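Local atomic coordinates of cytochrome cL (Hyphomicrobium denitrificans, PDB entry 2D0W), a protein that binds a heme whose iron carries electrons and probably serves as the electron acceptor of methanol dehydrogenase in periplasmic methanol oxidation. Residues E12-E17 and T94-A99. Sequence-based numbering, arbitrary orientation.
Sequences EALDVE and TIFGGA. With HEM (protoporphyrin IX containing Fe), chain H.
The backbones of L14 and G97 approach to 6.5 Å between their CA atoms, where the turn leading into helix 16-19 passes the last turn of helix 88-97. L14 points at the helix end and lays its branches over the backbone of G97: CD1 lies 3.9 Å from G97 CA, and CD2 sits as far from G97 N. Because G97 has no side chain, L14 packs directly on its main chain; a CB there would clash with L14 CD1. Its CG also reaches F96 CD1 at 4.1 Å, the two side chains running antiparallel alongside one another. Cutting L14 back to an alanine here removes CG and both methyls, which is likely to leave G97 CA and F96 CD1 without this apolar cover. D15 centres an inverse gamma turn and is the N-cap of helix 16-19, its OD2 making a weak hydrogen bond to G18 N. This turn brings V16 onto the phenylalanine: V16 CG2 stands 4.2 Å above the middle of one ring face, while F96 CZ is 3.7 Å from V16 CA. With CG anti to the backbone N (chi1 -163°), F96 extends from its helix toward 12-17, and its ring also meets that of F92. The same helix serves the cytochrome c heme pocket: T94 CG2 packs on the porphyrin at HEM C2A, 3.6 Å away, and I95 touches both the heme and helix 112-124.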
loop_
_atom_site.group_PDB
_atom_site.type_symbol
_atom_site.label_atom_id
_atom_site.label_comp_id
_atom_site.label_asym_id
_atom_site.label_seq_id
_atom_site.Cartn_x
_atom_site.Cartn_y
_atom_site.Cartn_z
ATOM N N GLU A 12 6.204 -1.230 19.560
ATOM C CA GLU A 12 7.144 -0.143 19.815
ATOM C C GLU A 12 6.836 1.012 18.870
ATOM O O GLU A 12 6.517 0.801 17.704
ATOM C CB GLU A 12 8.591 -0.586 19.638
ATOM C CG GLU A 12 9.586 0.530 19.881
ATOM C CD GLU A 12 11.037 0.081 19.898
ATOM O OE1 GLU A 12 11.825 0.750 20.589
ATOM O OE2 GLU A 12 11.408 -0.916 19.222
ATOM N N ALA A 13 6.895 2.227 19.403
ATOM C CA ALA A 13 6.665 3.426 18.623
ATOM C C ALA A 13 7.583 3.441 17.390
ATOM O O ALA A 13 8.801 3.223 17.490
ATOM C CB ALA A 13 6.903 4.670 19.490
ATOM N N LEU A 14 6.971 3.660 16.230
ATOM C CA LEU A 14 7.724 3.908 15.032
ATOM C C LEU A 14 8.147 5.372 14.987
ATOM O O LEU A 14 7.311 6.231 15.147
ATOM C CB LEU A 14 6.847 3.563 13.831
ATOM C CG LEU A 14 7.109 2.240 13.100
ATOM C CD1 LEU A 14 7.752 1.169 13.972
ATOM C CD2 LEU A 14 5.864 1.758 12.350
ATOM N N ASP A 15 9.424 5.677 14.751
ATOM C CA ASP A 15 9.800 7.098 14.647
ATOM C C ASP A 15 9.730 7.575 13.205
ATOM O O ASP A 15 10.744 7.718 12.528
ATOM C CB ASP A 15 11.145 7.410 15.338
ATOM C CG ASP A 15 11.580 8.871 15.187
ATOM O OD1 ASP A 15 12.776 9.103 15.368
ATOM O OD2 ASP A 15 10.764 9.780 14.911
ATOM N N VAL A 16 8.501 7.805 12.752
ATOM C CA VAL A 16 8.220 8.182 11.371
ATOM C C VAL A 16 9.016 9.420 10.919
ATOM O O VAL A 16 9.749 9.359 9.955
ATOM C CB VAL A 16 6.689 8.319 11.120
ATOM C CG1 VAL A 16 6.423 8.800 9.704
ATOM C CG2 VAL A 16 5.988 6.998 11.392
ATOM N N GLU A 17 8.917 10.527 11.654
ATOM C CA GLU A 17 9.633 11.757 11.244
ATOM C C GLU A 17 11.149 11.619 11.276
ATOM O O GLU A 17 11.880 12.262 10.512
ATOM C CB GLU A 17 9.207 12.916 12.121
ATOM C CG GLU A 17 7.784 12.801 12.642
ATOM C CD GLU A 17 6.798 13.622 11.855
ATOM O OE1 GLU A 17 5.638 13.168 11.698
ATOM O OE2 GLU A 17 7.188 14.735 11.411
ATOM N N THR A 94 3.315 -2.007 9.015
ATOM C CA THR A 94 4.048 -3.246 8.673
ATOM C C THR A 94 5.178 -2.944 7.700
ATOM O O THR A 94 6.334 -3.336 7.926
ATOM C CB THR A 94 3.092 -4.296 8.134
ATOM O OG1 THR A 94 2.145 -4.573 9.162
ATOM C CG2 THR A 94 3.824 -5.594 7.717
ATOM N N ILE A 95 4.866 -2.189 6.646
ATOM C CA ILE A 95 5.885 -1.799 5.671
ATOM C C ILE A 95 6.930 -0.906 6.295
ATOM O O ILE A 95 8.111 -1.167 6.108
ATOM C CB ILE A 95 5.293 -1.167 4.386
ATOM C CG1 ILE A 95 4.229 -2.108 3.835
ATOM C CG2 ILE A 95 6.415 -0.947 3.309
ATOM C CD1 ILE A 95 3.200 -1.432 2.885
ATOM N N PHE A 96 6.500 0.104 7.063
ATOM C CA PHE A 96 7.419 1.097 7.605
ATOM C C PHE A 96 8.377 0.437 8.600
ATOM O O PHE A 96 9.587 0.596 8.491
ATOM C CB PHE A 96 6.692 2.274 8.321
ATOM C CG PHE A 96 7.562 3.469 8.529
ATOM C CD1 PHE A 96 8.552 3.485 9.518
ATOM C CD2 PHE A 96 7.411 4.599 7.740
ATOM C CE1 PHE A 96 9.370 4.618 9.685
ATOM C CE2 PHE A 96 8.220 5.699 7.889
ATOM C CZ PHE A 96 9.206 5.714 8.850
ATOM N N GLY A 97 7.811 -0.274 9.582
ATOM C CA GLY A 97 8.608 -0.791 10.691
ATOM C C GLY A 97 9.017 -2.228 10.519
ATOM O O GLY A 97 9.875 -2.683 11.247
ATOM N N GLY A 98 8.425 -2.940 9.553
ATOM C CA GLY A 98 8.741 -4.354 9.298
ATOM C C GLY A 98 7.948 -5.359 10.132
ATOM O O GLY A 98 7.041 -4.962 10.878
ATOM N N ALA A 99 8.282 -6.656 9.983
ATOM C CA ALA A 99 7.648 -7.726 10.770
ATOM C C ALA A 99 8.701 -8.701 11.345
ATOM O O ALA A 99 9.723 -8.256 11.863
ATOM C CB ALA A 99 6.563 -8.454 9.945
HETATM C CHA HEM H . 5.378 -10.025 5.624
HETATM C CHB HEM H . 4.852 -6.242 2.592
HETATM C CHC HEM H . 9.468 -6.584 1.064
HETATM C CHD HEM H . 9.515 -10.977 3.131
HETATM C C1A HEM H . 4.812 -8.908 5.006
HETATM C C2A HEM H . 3.533 -8.266 5.285
HETATM C C3A HEM H . 3.394 -7.253 4.429
HETATM C C4A HEM H . 4.577 -7.166 3.583
HETATM C CMA HEM H . 2.179 -6.278 4.301
HETATM C CAA HEM H . 2.498 -8.740 6.329
HETATM C CBA HEM H . 1.628 -9.793 5.620
HETATM C CGA HEM H . 0.444 -10.239 6.469
HETATM O O1A HEM H . 0.099 -9.553 7.461
HETATM O O2A HEM H . -0.144 -11.297 6.139
HETATM C C1B HEM H . 6.065 -5.965 1.950
HETATM C C2B HEM H . 6.413 -4.896 1.008
HETATM C C3B HEM H . 7.615 -4.953 0.693
HETATM C C4B HEM H . 8.218 -6.105 1.287
HETATM C CMB HEM H . 5.344 -3.929 0.500
HETATM C CAB HEM H . 8.424 -3.831 0.023
HETATM C CBB HEM H . 8.420 -2.625 0.500
HETATM C C1C HEM H . 9.890 -7.832 1.472
HETATM C C2C HEM H . 11.247 -8.398 1.335
HETATM C C3C HEM H . 11.229 -9.614 1.849
HETATM C C4C HEM H . 9.911 -9.841 2.463
HETATM C CMC HEM H . 12.205 -7.856 0.285
HETATM C CAC HEM H . 12.242 -10.794 1.693
HETATM C CBC HEM H . 13.505 -10.501 1.846
HETATM C C1D HEM H . 8.501 -11.125 4.056
HETATM C C2D HEM H . 8.357 -12.210 5.009
HETATM C C3D HEM H . 7.082 -11.912 5.791
HETATM C C4D HEM H . 6.545 -10.688 5.229
HETATM C CMD HEM H . 9.324 -13.419 5.192
HETATM C CAD HEM H . 6.433 -12.721 6.972
HETATM C CBD HEM H . 6.828 -11.891 8.196
HETATM C CGD HEM H . 6.026 -12.209 9.433
HETATM O O1D HEM H . 6.200 -11.542 10.469
HETATM O O2D HEM H . 5.190 -13.122 9.361
HETATM N NA HEM H . 5.390 -8.212 3.960
HETATM N NB HEM H . 7.227 -6.706 2.005
HETATM N NC HEM H . 9.119 -8.717 2.210
HETATM N ND HEM H . 7.406 -10.280 4.211
HETATM FE FE HEM H . 7.315 -8.407 3.155
#